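Local atomic coordinates of UPF0230 protein TM1468 (Thermotoga maritima, PDB entry 1VPV), a protein that binds long-chain fatty acids such as palmitate and may take part in lipid transport or fatty acid metabolism. Residues F170-Y175 with L205-G210; L242-V247 with F291-L296; F174-F179 with P286-F291; T22-F27 with L132-I137. All coordinates share one frame; numbering follows the deposited sequence.

Interaction 1. Residues F170-Y175 with L205-G210. With PLM (palmitic acid), chain D.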
# COMPACT_ATOMS: atom_id res chain seq x y z
N PHE A 170 10.14 4.50 -5.06
CA PHE A 170 8.75 4.21 -4.65
C PHE A 170 8.35 5.09 -3.46
O PHE A 170 9.02 5.07 -2.44
CB PHE A 170 8.57 2.74 -4.30
CG PHE A 170 9.17 1.81 -5.33
CD1 PHE A 170 8.55 1.62 -6.56
CD2 PHE A 170 10.33 1.12 -5.07
CE1 PHE A 170 9.08 0.79 -7.47
CE2 PHE A 170 10.87 0.26 -6.00
CZ PHE A 170 10.25 0.09 -7.19
N LYS A 171 7.29 5.86 -3.62
CA LYS A 171 6.83 6.83 -2.63
C LYS A 171 5.37 6.61 -2.30
O LYS A 171 4.59 6.13 -3.13
CB LYS A 171 7.02 8.24 -3.19
CG LYS A 171 8.43 8.48 -3.69
CD LYS A 171 8.57 9.87 -4.16
CE LYS A 171 9.98 10.12 -4.63
NZ LYS A 171 10.91 10.03 -3.47
N ALA A 172 5.02 6.93 -1.06
CA ALA A 172 3.62 6.93 -0.60
C ALA A 172 3.32 8.29 0.03
O ALA A 172 4.01 8.71 0.99
CB ALA A 172 3.39 5.82 0.38
N ILE A 173 2.35 9.00 -0.54
CA ILE A 173 2.02 10.40 -0.21
C ILE A 173 0.48 10.53 -0.20
O ILE A 173 -0.19 10.12 -1.15
CB ILE A 173 2.66 11.35 -1.25
CG1 ILE A 173 4.19 11.17 -1.25
CG2 ILE A 173 2.27 12.80 -0.98
CD1 ILE A 173 4.93 11.94 -2.34
N PHE A 174 -0.09 11.07 0.87
CA PHE A 174 -1.57 11.06 1.01
C PHE A 174 -2.05 12.13 1.99
O PHE A 174 -1.24 12.72 2.74
CB PHE A 174 -2.08 9.66 1.45
CG PHE A 174 -1.66 9.24 2.85
CD1 PHE A 174 -0.33 8.86 3.13
CD2 PHE A 174 -2.59 9.19 3.88
CE1 PHE A 174 0.06 8.43 4.43
CE2 PHE A 174 -2.24 8.78 5.15
CZ PHE A 174 -0.89 8.40 5.45
N TYR A 175 -3.35 12.39 1.95
CA TYR A 175 -3.98 13.29 2.93
C TYR A 175 -5.23 12.70 3.49
O TYR A 175 -5.97 11.99 2.78
CB TYR A 175 -4.26 14.68 2.38
CG TYR A 175 -5.38 14.83 1.33
CD1 TYR A 175 -6.73 14.76 1.69
CD2 TYR A 175 -5.09 15.12 0.01
CE1 TYR A 175 -7.73 14.91 0.77
CE2 TYR A 175 -6.10 15.29 -0.94
CZ TYR A 175 -7.40 15.21 -0.54
OH TYR A 175 -8.38 15.39 -1.46
N LEU A 205 0.52 13.54 4.76
CA LEU A 205 1.56 12.67 5.23
C LEU A 205 2.32 12.03 4.08
O LEU A 205 1.85 12.01 2.92
CB LEU A 205 0.99 11.58 6.14
CG LEU A 205 0.17 12.02 7.38
CD1 LEU A 205 -1.31 12.24 7.06
CD2 LEU A 205 0.27 11.00 8.46
N HIS A 206 3.51 11.53 4.40
CA HIS A 206 4.24 10.60 3.54
C HIS A 206 4.93 9.59 4.40
O HIS A 206 4.87 9.65 5.63
CB HIS A 206 5.25 11.31 2.64
CG HIS A 206 6.37 11.96 3.38
ND1 HIS A 206 7.69 11.75 3.05
CD2 HIS A 206 6.38 12.81 4.44
CE1 HIS A 206 8.47 12.45 3.87
NE2 HIS A 206 7.69 13.10 4.72
N ILE A 207 5.55 8.63 3.74
CA ILE A 207 6.31 7.60 4.40
C ILE A 207 7.77 7.80 4.10
O ILE A 207 8.15 7.90 2.95
CB ILE A 207 5.88 6.24 3.86
CG1 ILE A 207 4.38 6.09 4.11
CG2 ILE A 207 6.73 5.15 4.53
CD1 ILE A 207 3.88 4.67 4.14
N GLU A 208 8.59 7.78 5.13
CA GLU A 208 10.01 8.06 5.02
C GLU A 208 10.70 7.11 5.99
O GLU A 208 10.40 7.14 7.18
CB GLU A 208 10.28 9.52 5.38
CG GLU A 208 11.77 9.96 5.56
CD GLU A 208 11.95 11.44 5.19
OE1 GLU A 208 12.13 11.72 3.97
OE2 GLU A 208 11.87 12.31 6.10
N ASN A 209 11.58 6.25 5.46
CA ASN A 209 12.24 5.21 6.25
C ASN A 209 11.30 4.27 6.98
O ASN A 209 11.58 3.88 8.13
CB ASN A 209 13.17 5.89 7.27
CG ASN A 209 14.24 6.71 6.60
OD1 ASN A 209 14.54 7.81 7.04
ND2 ASN A 209 14.81 6.18 5.52
N GLY A 210 10.15 3.95 6.36
CA GLY A 210 9.20 3.02 6.96
C GLY A 210 8.27 3.62 7.98
O GLY A 210 7.42 2.93 8.53
C1 PLM D . -1.48 -4.34 11.55
O1 PLM D . -0.46 -5.09 11.68
O2 PLM D . -2.42 -4.34 12.42
C2 PLM D . -1.56 -3.48 10.32
C3 PLM D . -1.21 -2.04 10.63
C4 PLM D . -1.45 -1.16 9.41
C5 PLM D . -1.15 0.29 9.77
C6 PLM D . -1.37 1.22 8.61
C7 PLM D . -1.01 2.66 8.94
C8 PLM D . -1.61 3.63 7.92
C9 PLM D . -0.85 3.60 6.61
CA PLM D . -1.49 4.49 5.56
CB PLM D . -0.62 4.56 4.32
CC PLM D . -1.39 5.20 3.17
CD PLM D . -0.50 5.45 1.93
CE PLM D . -1.30 5.87 0.72
CF PLM D . -0.42 6.30 -0.45
CG PLM D . 0.06 5.11 -1.29
O HOH W 1 7.16 7.94 0.49
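Phe174 and Leu205 meet because chi1 of Phe174 (67°) sets CG between the backbone N and the carbonyl carbon, while Leu205 carries CG beside its own N (chi1 -56°). The phenylalanine ring thereby comes under the leucine: Leu205 CB stands over one face, 4.1 Å from the centroid of the Phe174 ring and 29° off the normal, a CH-pi contact. Over the opposite face lies the palmitate, its CC atom 3.7 Å above the plane of the Phe174 ring, which is therefore clamped between leucine and lipid. On the same face of the sheet Ala172 CB touches Ile207 CG1 at 3.9 Å and palmitate CG at 3.8 Å, so the small alanine borders the methyl end of the lipid.

Antiparallel pairing holds these groups in place. Phe174 and Leu205 form a hydrogen-bonded pair, with Leu205 N to Phe174 O at 2.8 Å, and Ile207 N donates to Ala172 O at 3.2 Å. Beyond that bond a water accepts from Ala172 N and donates to Ile207 O, bridging the strands where direct pairing stops.

Strand 170-176 has strand 289-295 along its other edge, and strand 201-208 pairs in turn, antiparallel, with 211-219; helix 220-232 covers the face bearing Ile173 and Tyr175.

Interaction 2. Residues L242-V247 with F291-L296. With PLM (palmitic acid), chain D.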
# COMPACT_ATOMS: atom_id res chain seq x y z
N LEU A 242 6.78 8.95 -14.57
CA LEU A 242 6.23 8.29 -13.41
C LEU A 242 5.27 7.17 -13.79
O LEU A 242 4.64 7.24 -14.84
CB LEU A 242 5.43 9.29 -12.59
CG LEU A 242 6.02 10.59 -12.06
CD1 LEU A 242 4.98 11.21 -11.15
CD2 LEU A 242 7.34 10.34 -11.28
N ARG A 243 5.13 6.17 -12.93
CA ARG A 243 3.92 5.31 -12.93
C ARG A 243 3.25 5.47 -11.56
O ARG A 243 3.92 5.70 -10.57
CB ARG A 243 4.25 3.86 -13.22
CG ARG A 243 4.81 3.63 -14.61
CD ARG A 243 4.79 2.15 -15.03
NE ARG A 243 5.66 1.35 -14.16
CZ ARG A 243 6.07 0.11 -14.43
NH1 ARG A 243 5.70 -0.50 -15.53
NH2 ARG A 243 6.88 -0.54 -13.58
N VAL A 244 1.93 5.32 -11.51
CA VAL A 244 1.13 5.76 -10.36
C VAL A 244 -0.07 4.85 -10.07
O VAL A 244 -0.77 4.42 -10.99
CB VAL A 244 0.55 7.17 -10.64
CG1 VAL A 244 -0.17 7.72 -9.42
CG2 VAL A 244 1.64 8.12 -11.05
N ILE A 245 -0.30 4.58 -8.79
CA ILE A 245 -1.56 4.05 -8.33
C ILE A 245 -2.20 5.13 -7.48
O ILE A 245 -1.68 5.48 -6.46
CB ILE A 245 -1.36 2.77 -7.50
CG1 ILE A 245 -0.64 1.71 -8.34
CG2 ILE A 245 -2.70 2.20 -6.99
CD1 ILE A 245 -0.43 0.38 -7.60
N GLY A 246 -3.33 5.67 -7.92
CA GLY A 246 -4.14 6.54 -7.09
C GLY A 246 -4.94 5.71 -6.10
O GLY A 246 -5.58 4.70 -6.49
N VAL A 247 -4.87 6.08 -4.82
CA VAL A 247 -5.62 5.36 -3.79
C VAL A 247 -6.62 6.25 -3.10
O VAL A 247 -6.45 7.47 -3.02
CB VAL A 247 -4.74 4.68 -2.71
CG1 VAL A 247 -3.84 3.63 -3.35
CG2 VAL A 247 -3.93 5.72 -1.97
N PHE A 291 -1.45 8.92 -3.39
CA PHE A 291 -0.90 8.09 -4.43
C PHE A 291 0.37 7.39 -4.04
O PHE A 291 1.15 7.88 -3.22
CB PHE A 291 -0.76 8.84 -5.76
CG PHE A 291 -0.18 10.23 -5.69
CD1 PHE A 291 0.76 10.61 -4.75
CD2 PHE A 291 -0.51 11.14 -6.68
CE1 PHE A 291 1.26 11.89 -4.76
CE2 PHE A 291 -0.00 12.43 -6.67
CZ PHE A 291 0.89 12.80 -5.73
N GLY A 292 0.54 6.19 -4.62
CA GLY A 292 1.81 5.49 -4.65
C GLY A 292 2.45 5.89 -5.96
O GLY A 292 1.79 5.81 -7.00
N ILE A 293 3.70 6.32 -5.92
CA ILE A 293 4.40 6.79 -7.09
C ILE A 293 5.66 5.95 -7.32
O ILE A 293 6.39 5.67 -6.38
CB ILE A 293 4.87 8.27 -6.89
CG1 ILE A 293 3.68 9.21 -6.64
CG2 ILE A 293 5.70 8.72 -8.04
CD1 ILE A 293 2.87 9.54 -7.82
N GLU A 294 5.89 5.57 -8.59
CA GLU A 294 7.15 5.00 -9.08
C GLU A 294 7.81 5.97 -10.04
O GLU A 294 7.27 6.29 -11.11
CB GLU A 294 6.94 3.68 -9.83
CG GLU A 294 8.25 3.14 -10.52
CD GLU A 294 8.02 1.96 -11.49
OE1 GLU A 294 6.83 1.55 -11.67
OE2 GLU A 294 9.01 1.45 -12.09
N VAL A 295 9.01 6.40 -9.70
CA VAL A 295 9.81 7.22 -10.60
C VAL A 295 10.59 6.27 -11.54
O VAL A 295 11.38 5.44 -11.09
CB VAL A 295 10.80 8.12 -9.81
CG1 VAL A 295 11.55 9.07 -10.73
CG2 VAL A 295 10.05 8.90 -8.74
N LEU A 296 10.33 6.39 -12.83
CA LEU A 296 11.09 5.67 -13.86
C LEU A 296 12.33 6.42 -14.30
O LEU A 296 13.34 5.82 -14.60
CB LEU A 296 10.21 5.45 -15.08
CG LEU A 296 8.90 4.73 -14.81
CD1 LEU A 296 7.99 4.85 -16.01
CD2 LEU A 296 9.20 3.28 -14.52
C1 PLM D . -1.48 -4.34 11.55
O1 PLM D . -0.46 -5.09 11.68
O2 PLM D . -2.42 -4.34 12.42
C2 PLM D . -1.56 -3.48 10.32
C3 PLM D . -1.21 -2.04 10.63
C4 PLM D . -1.45 -1.16 9.41
C5 PLM D . -1.15 0.29 9.77
C6 PLM D . -1.37 1.22 8.61
C7 PLM D . -1.01 2.66 8.94
C8 PLM D . -1.61 3.63 7.92
C9 PLM D . -0.85 3.60 6.61
CA PLM D . -1.49 4.49 5.56
CB PLM D . -0.62 4.56 4.32
CC PLM D . -1.39 5.20 3.17
CD PLM D . -0.50 5.45 1.93
CE PLM D . -1.30 5.87 0.72
CF PLM D . -0.42 6.30 -0.45
CG PLM D . 0.06 5.11 -1.29
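Arg243 and Glu294 form the charged contact, a salt bridge on a hydrogen-bonded antiparallel pair. Both NE and NH2 of Arg243 lie 2.8 Å from Glu294 OE1, which sits in the guanidinium plane at its edge. NH2 meets the syn lone pair of Glu294 OE1, whereas NE arrives from above the carboxylate plane, guanidinium and carboxylate being turned 60° apart. The bend at chi3 of Arg243 (-64°) turns the guanidinium beside the extended glutamate. Arg164 binds Glu294 OE2 and Glu146 binds Arg243 NH1, extending the ion network. A methionine in place of Arg243 would probably leave the buried Glu294 OE1 without these two donors and Glu146 without this partner.

Backbone hydrogen bonds join Arg243 to Glu294 and Ile245 to Gly292, each pair bonded in both directions; Arg243 N to Glu294 O measures 2.8 Å.

Apolar contacts fill the opposite face. Val244 CG2 meets Ile293 CD1 at 3.7 Å, and that CD1 also stands 3.7 Å above the centre of the Phe291 ring. Leu242 CD2 reaches Val295 CG2 at 4.0 Å. Helix 252-263 packs on Val244 and Phe291.

Strands 241-248 and 289-295 are antiparallel neighbours inside the six-stranded DegV sheet, and Gly292 N, 3.5 Å from palmitate CG, places them at the lipid's methyl end.

Interaction 3. Residues F174-F179 with P286-F291. With PLM (palmitic acid), chain D.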
# COMPACT_ATOMS: atom_id res chain seq x y z
N PHE A 174 -0.09 11.07 0.87
CA PHE A 174 -1.57 11.06 1.01
C PHE A 174 -2.05 12.13 1.99
O PHE A 174 -1.24 12.72 2.74
CB PHE A 174 -2.08 9.66 1.45
CG PHE A 174 -1.66 9.24 2.85
CD1 PHE A 174 -0.33 8.86 3.13
CD2 PHE A 174 -2.59 9.19 3.88
CE1 PHE A 174 0.06 8.43 4.43
CE2 PHE A 174 -2.24 8.78 5.15
CZ PHE A 174 -0.89 8.40 5.45
N TYR A 175 -3.35 12.39 1.95
CA TYR A 175 -3.98 13.29 2.93
C TYR A 175 -5.23 12.70 3.49
O TYR A 175 -5.97 11.99 2.78
CB TYR A 175 -4.26 14.68 2.38
CG TYR A 175 -5.38 14.83 1.33
CD1 TYR A 175 -6.73 14.76 1.69
CD2 TYR A 175 -5.09 15.12 0.01
CE1 TYR A 175 -7.73 14.91 0.77
CE2 TYR A 175 -6.10 15.29 -0.94
CZ TYR A 175 -7.40 15.21 -0.54
OH TYR A 175 -8.38 15.39 -1.46
N VAL A 176 -5.46 12.99 4.77
CA VAL A 176 -6.66 12.60 5.48
C VAL A 176 -7.39 13.88 5.87
O VAL A 176 -6.80 14.96 5.90
CB VAL A 176 -6.31 11.76 6.74
CG1 VAL A 176 -5.61 10.47 6.34
CG2 VAL A 176 -5.48 12.56 7.72
N SER A 177 -8.67 13.75 6.18
CA SER A 177 -9.44 14.90 6.64
C SER A 177 -9.70 14.88 8.15
O SER A 177 -10.05 15.91 8.74
CB SER A 177 -10.75 15.00 5.87
OG SER A 177 -11.54 13.85 6.17
N ASN A 178 -9.51 13.73 8.78
CA ASN A 178 -9.76 13.61 10.21
C ASN A 178 -8.65 12.80 10.87
O ASN A 178 -8.67 11.53 10.88
CB ASN A 178 -11.16 13.01 10.46
CG ASN A 178 -11.40 12.76 11.92
OD1 ASN A 178 -10.49 12.96 12.73
ND2 ASN A 178 -12.58 12.33 12.27
N PHE A 179 -7.71 13.52 11.47
CA PHE A 179 -6.45 12.91 11.96
C PHE A 179 -6.63 11.90 13.06
O PHE A 179 -5.74 11.12 13.32
CB PHE A 179 -5.51 13.99 12.50
CG PHE A 179 -4.07 13.58 12.61
CD1 PHE A 179 -3.38 13.08 11.52
CD2 PHE A 179 -3.38 13.76 13.81
CE1 PHE A 179 -2.01 12.72 11.62
CE2 PHE A 179 -2.02 13.43 13.91
CZ PHE A 179 -1.35 12.89 12.82
N PRO A 286 -12.33 7.31 6.29
CA PRO A 286 -12.95 7.48 4.99
C PRO A 286 -12.72 8.90 4.52
O PRO A 286 -12.56 9.78 5.37
CB PRO A 286 -14.45 7.27 5.26
CG PRO A 286 -14.54 6.66 6.62
CD PRO A 286 -13.31 7.05 7.36
N GLY A 287 -12.70 9.09 3.19
CA GLY A 287 -12.41 10.38 2.58
C GLY A 287 -10.97 10.49 2.09
O GLY A 287 -10.70 11.25 1.19
N THR A 288 -10.08 9.67 2.64
CA THR A 288 -8.65 9.76 2.36
C THR A 288 -8.28 9.61 0.86
O THR A 288 -8.90 8.83 0.15
CB THR A 288 -7.90 8.71 3.20
OG1 THR A 288 -8.10 9.01 4.60
CG2 THR A 288 -6.37 8.67 2.87
N VAL A 289 -7.28 10.36 0.42
CA VAL A 289 -6.83 10.36 -0.97
C VAL A 289 -5.29 10.40 -1.02
O VAL A 289 -4.64 11.17 -0.30
CB VAL A 289 -7.44 11.57 -1.75
CG1 VAL A 289 -6.67 11.91 -3.02
CG2 VAL A 289 -8.85 11.28 -2.08
N GLY A 290 -4.70 9.58 -1.88
CA GLY A 290 -3.26 9.58 -1.95
C GLY A 290 -2.77 8.97 -3.23
O GLY A 290 -3.58 8.54 -4.08
N PHE A 291 -1.45 8.92 -3.39
CA PHE A 291 -0.90 8.09 -4.43
C PHE A 291 0.37 7.39 -4.04
O PHE A 291 1.15 7.88 -3.22
CB PHE A 291 -0.76 8.84 -5.76
CG PHE A 291 -0.18 10.23 -5.69
CD1 PHE A 291 0.76 10.61 -4.75
CD2 PHE A 291 -0.51 11.14 -6.68
CE1 PHE A 291 1.26 11.89 -4.76
CE2 PHE A 291 -0.00 12.43 -6.67
CZ PHE A 291 0.89 12.80 -5.73
C1 PLM D . -1.48 -4.34 11.55
O1 PLM D . -0.46 -5.09 11.68
O2 PLM D . -2.42 -4.34 12.42
C2 PLM D . -1.56 -3.48 10.32
C3 PLM D . -1.21 -2.04 10.63
C4 PLM D . -1.45 -1.16 9.41
C5 PLM D . -1.15 0.29 9.77
C6 PLM D . -1.37 1.22 8.61
C7 PLM D . -1.01 2.66 8.94
C8 PLM D . -1.61 3.63 7.92
C9 PLM D . -0.85 3.60 6.61
CA PLM D . -1.49 4.49 5.56
CB PLM D . -0.62 4.56 4.32
CC PLM D . -1.39 5.20 3.17
CD PLM D . -0.50 5.45 1.93
CE PLM D . -1.30 5.87 0.72
CF PLM D . -0.42 6.30 -0.45
CG PLM D . 0.06 5.11 -1.29
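Tyr175 lays its ring beneath Val289, whose CB stands 3.8 Å above the ring plane, offset toward the rim. The two side chains run side by side from a hydrogen-bonded antiparallel pair in the mixed sheet of the DegV fold, where strands 170-176 and 289-295 are central neighbours. The contact is a CH-pi interaction, 25° off the ring normal, and chi1 of Tyr175 (71°) is what swings the ring across toward the valine. Tyr175 N gives a bond of 2.9 Å to Val289 O, and Val289 N returns one of 3.2 Å to Tyr175 O; both are nearly straight at 168°. Helix 220-232 also packs on the tyrosine, while Val289 reaches Leu258 of helix 252-263.

On the other face Phe174 is paired with Gly290. Their CA atoms approach to 3.7 Å, unusually near for a non-hydrogen-bonded pair. A side chain on Gly290 would collide with Phe174 CB, so the glycine lets the phenylalanine sit against the strand.

In the loop just before strand 289-295, Thr288 turns its two branches to different neighbours. OG1, hydrogen-bonded to Gly285 O, lies beside Val176, and the methyl CG2 packs 3.9 Å from Phe174 CD2 and 3.3 Å from Tyr175 O.

Interaction 4. Residues T22-F27 with L132-I137. With PLM (palmitic acid), chain D.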
# COMPACT_ATOMS: atom_id res chain seq x y z
N THR A 22 -2.88 -4.78 3.16
CA THR A 22 -2.52 -3.37 3.27
C THR A 22 -1.80 -2.80 2.04
O THR A 22 -1.55 -1.63 2.00
CB THR A 22 -1.61 -3.09 4.51
OG1 THR A 22 -0.29 -3.51 4.25
CG2 THR A 22 -2.12 -3.81 5.70
N ALA A 23 -1.44 -3.65 1.08
CA ALA A 23 -0.94 -3.19 -0.21
C ALA A 23 -1.99 -2.56 -1.13
O ALA A 23 -1.63 -1.88 -2.11
CB ALA A 23 -0.22 -4.35 -0.97
N ASP A 24 -3.28 -2.80 -0.83
CA ASP A 24 -4.39 -2.23 -1.61
C ASP A 24 -4.12 -2.43 -3.11
O ASP A 24 -4.18 -1.49 -3.91
CB ASP A 24 -4.55 -0.74 -1.31
CG ASP A 24 -4.84 -0.45 0.16
OD1 ASP A 24 -5.41 -1.33 0.85
OD2 ASP A 24 -4.53 0.69 0.62
N VAL A 25 -3.79 -3.67 -3.47
CA VAL A 25 -3.40 -4.02 -4.83
C VAL A 25 -4.57 -3.87 -5.80
O VAL A 25 -5.70 -4.31 -5.48
CB VAL A 25 -2.80 -5.48 -4.90
CG1 VAL A 25 -3.86 -6.55 -4.61
CG2 VAL A 25 -2.12 -5.73 -6.26
N PRO A 26 -4.34 -3.25 -6.98
CA PRO A 26 -5.47 -3.07 -7.92
C PRO A 26 -6.08 -4.41 -8.28
O PRO A 26 -5.35 -5.39 -8.43
CB PRO A 26 -4.83 -2.39 -9.12
CG PRO A 26 -3.58 -1.71 -8.53
CD PRO A 26 -3.09 -2.68 -7.50
N PHE A 27 -7.40 -4.48 -8.39
CA PHE A 27 -8.02 -5.81 -8.54
C PHE A 27 -7.45 -6.56 -9.73
O PHE A 27 -7.18 -7.75 -9.62
CB PHE A 27 -9.57 -5.73 -8.57
CG PHE A 27 -10.15 -5.16 -7.31
CD1 PHE A 27 -9.98 -5.82 -6.10
CD2 PHE A 27 -10.76 -3.91 -7.31
CE1 PHE A 27 -10.44 -5.26 -4.90
CE2 PHE A 27 -11.26 -3.35 -6.12
CZ PHE A 27 -11.09 -4.03 -4.92
N LEU A 132 6.99 0.45 3.07
CA LEU A 132 5.90 1.23 2.56
C LEU A 132 4.59 0.67 3.05
O LEU A 132 4.55 -0.10 4.02
CB LEU A 132 5.96 1.31 1.05
CG LEU A 132 7.26 1.98 0.52
CD1 LEU A 132 7.43 1.61 -0.92
CD2 LEU A 132 7.26 3.48 0.73
N ALA A 133 3.52 1.15 2.43
CA ALA A 133 2.19 0.66 2.71
C ALA A 133 1.26 1.13 1.60
O ALA A 133 1.63 2.05 0.85
CB ALA A 133 1.73 1.16 4.03
N SER A 134 0.11 0.45 1.49
CA SER A 134 -0.99 0.79 0.60
C SER A 134 -0.50 0.79 -0.82
O SER A 134 0.33 -0.06 -1.16
CB SER A 134 -1.62 2.11 0.99
OG SER A 134 -2.66 2.46 0.09
N GLY A 135 -1.01 1.71 -1.66
CA GLY A 135 -0.80 1.66 -3.14
C GLY A 135 0.66 1.77 -3.60
O GLY A 135 0.97 1.60 -4.78
N ALA A 136 1.58 2.08 -2.70
CA ALA A 136 2.96 2.09 -3.10
C ALA A 136 3.53 0.68 -3.20
O ALA A 136 4.44 0.46 -3.97
CB ALA A 136 3.78 2.93 -2.17
N ILE A 137 3.00 -0.28 -2.44
CA ILE A 137 3.58 -1.63 -2.37
C ILE A 137 3.48 -2.43 -3.67
O ILE A 137 4.42 -3.16 -4.01
CB ILE A 137 2.99 -2.46 -1.21
CG1 ILE A 137 3.60 -2.03 0.11
CG2 ILE A 137 3.24 -4.01 -1.41
CD1 ILE A 137 2.75 -2.38 1.30
C1 PLM D . -1.48 -4.34 11.55
O1 PLM D . -0.46 -5.09 11.68
O2 PLM D . -2.42 -4.34 12.42
C2 PLM D . -1.56 -3.48 10.32
C3 PLM D . -1.21 -2.04 10.63
C4 PLM D . -1.45 -1.16 9.41
C5 PLM D . -1.15 0.29 9.77
C6 PLM D . -1.37 1.22 8.61
C7 PLM D . -1.01 2.66 8.94
C8 PLM D . -1.61 3.63 7.92
C9 PLM D . -0.85 3.60 6.61
CA PLM D . -1.49 4.49 5.56
CB PLM D . -0.62 4.56 4.32
CC PLM D . -1.39 5.20 3.17
CD PLM D . -0.50 5.45 1.93
CE PLM D . -1.30 5.87 0.72
CF PLM D . -0.42 6.30 -0.45
CG PLM D . 0.06 5.11 -1.29
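Asp24 and Ser134 meet through their side chains, the hydroxyl OG of Ser134 donating to Asp24 OD2 at 2.6 Å. The torsions of both residues serve this bond. In Ser134 the hydroxyl stands opposite the backbone N (chi1 178°), which sends OG to the carboxylate although the CB of this residue leads away from segment 22-27 overall. In Asp24 the carboxylate is swung beside its own N (chi1 -60°), and the hydroxyl meets OD2 on the anti side, 20° out of the carboxylate plane. The second oxygen, OD1, accepts from Gly277 N, so each carboxylate oxygen has its own donor and the group's rotation is fixed. With an alanine in place of Asp24, Ser134 OG and Gly277 N would probably be left without these acceptors, the serine hydroxyl then freer to turn.

A second, apolar contact lies beside the polar one. Ile137 directs its CG2 branch, anti to the backbone N, against Ala23 CB at 3.5 Å, and its CD1 comes within 4.1 Å of Ala23 CA. Ser134 O accepts from Ile137 N at 3.0 Å, a bond within the 3-10 turn that holds the isoleucine at this spot.

The same serine borders the lipid: Ser134 CB is 3.6 Å from palmitate CD, and Gly135 N is 3.6 Å from palmitate CG. Two loops, each following a parallel strand of the N-terminal sheet, thus meet near the protein's centre: 132-137 lines the hydrocarbon tail in the DegV fatty acid site, and 22-27 backs it through the Asp24-Ser134 bond, while Thr75 and Ser108 bind the fatty acid by hydrogen bonds.

In the fold
From the N terminus, interaction 4 closes first, bringing the loop after strand 15-20 to the one after strand 125-129, 105 residues on. It is complete before the other three begin. Interactions 1 and 3 both set out from strand 170-176: interaction 1 makes the shorter return, 30 residues on to strand 201-208, and interaction 3 the longer, 107 residues on to strand 289-295. Interaction 2 opens at 242-247, inside that longer loop, and closes on 291-296, which runs past the end of interaction 3, so the two cross. Strand 289-295 thus joins 170-176 to 241-248 in the second sheet. Ala136 on Ala172 and Gly135 on Val247 tie interaction 4 to this sheet, and all four contacts touch the palmitate.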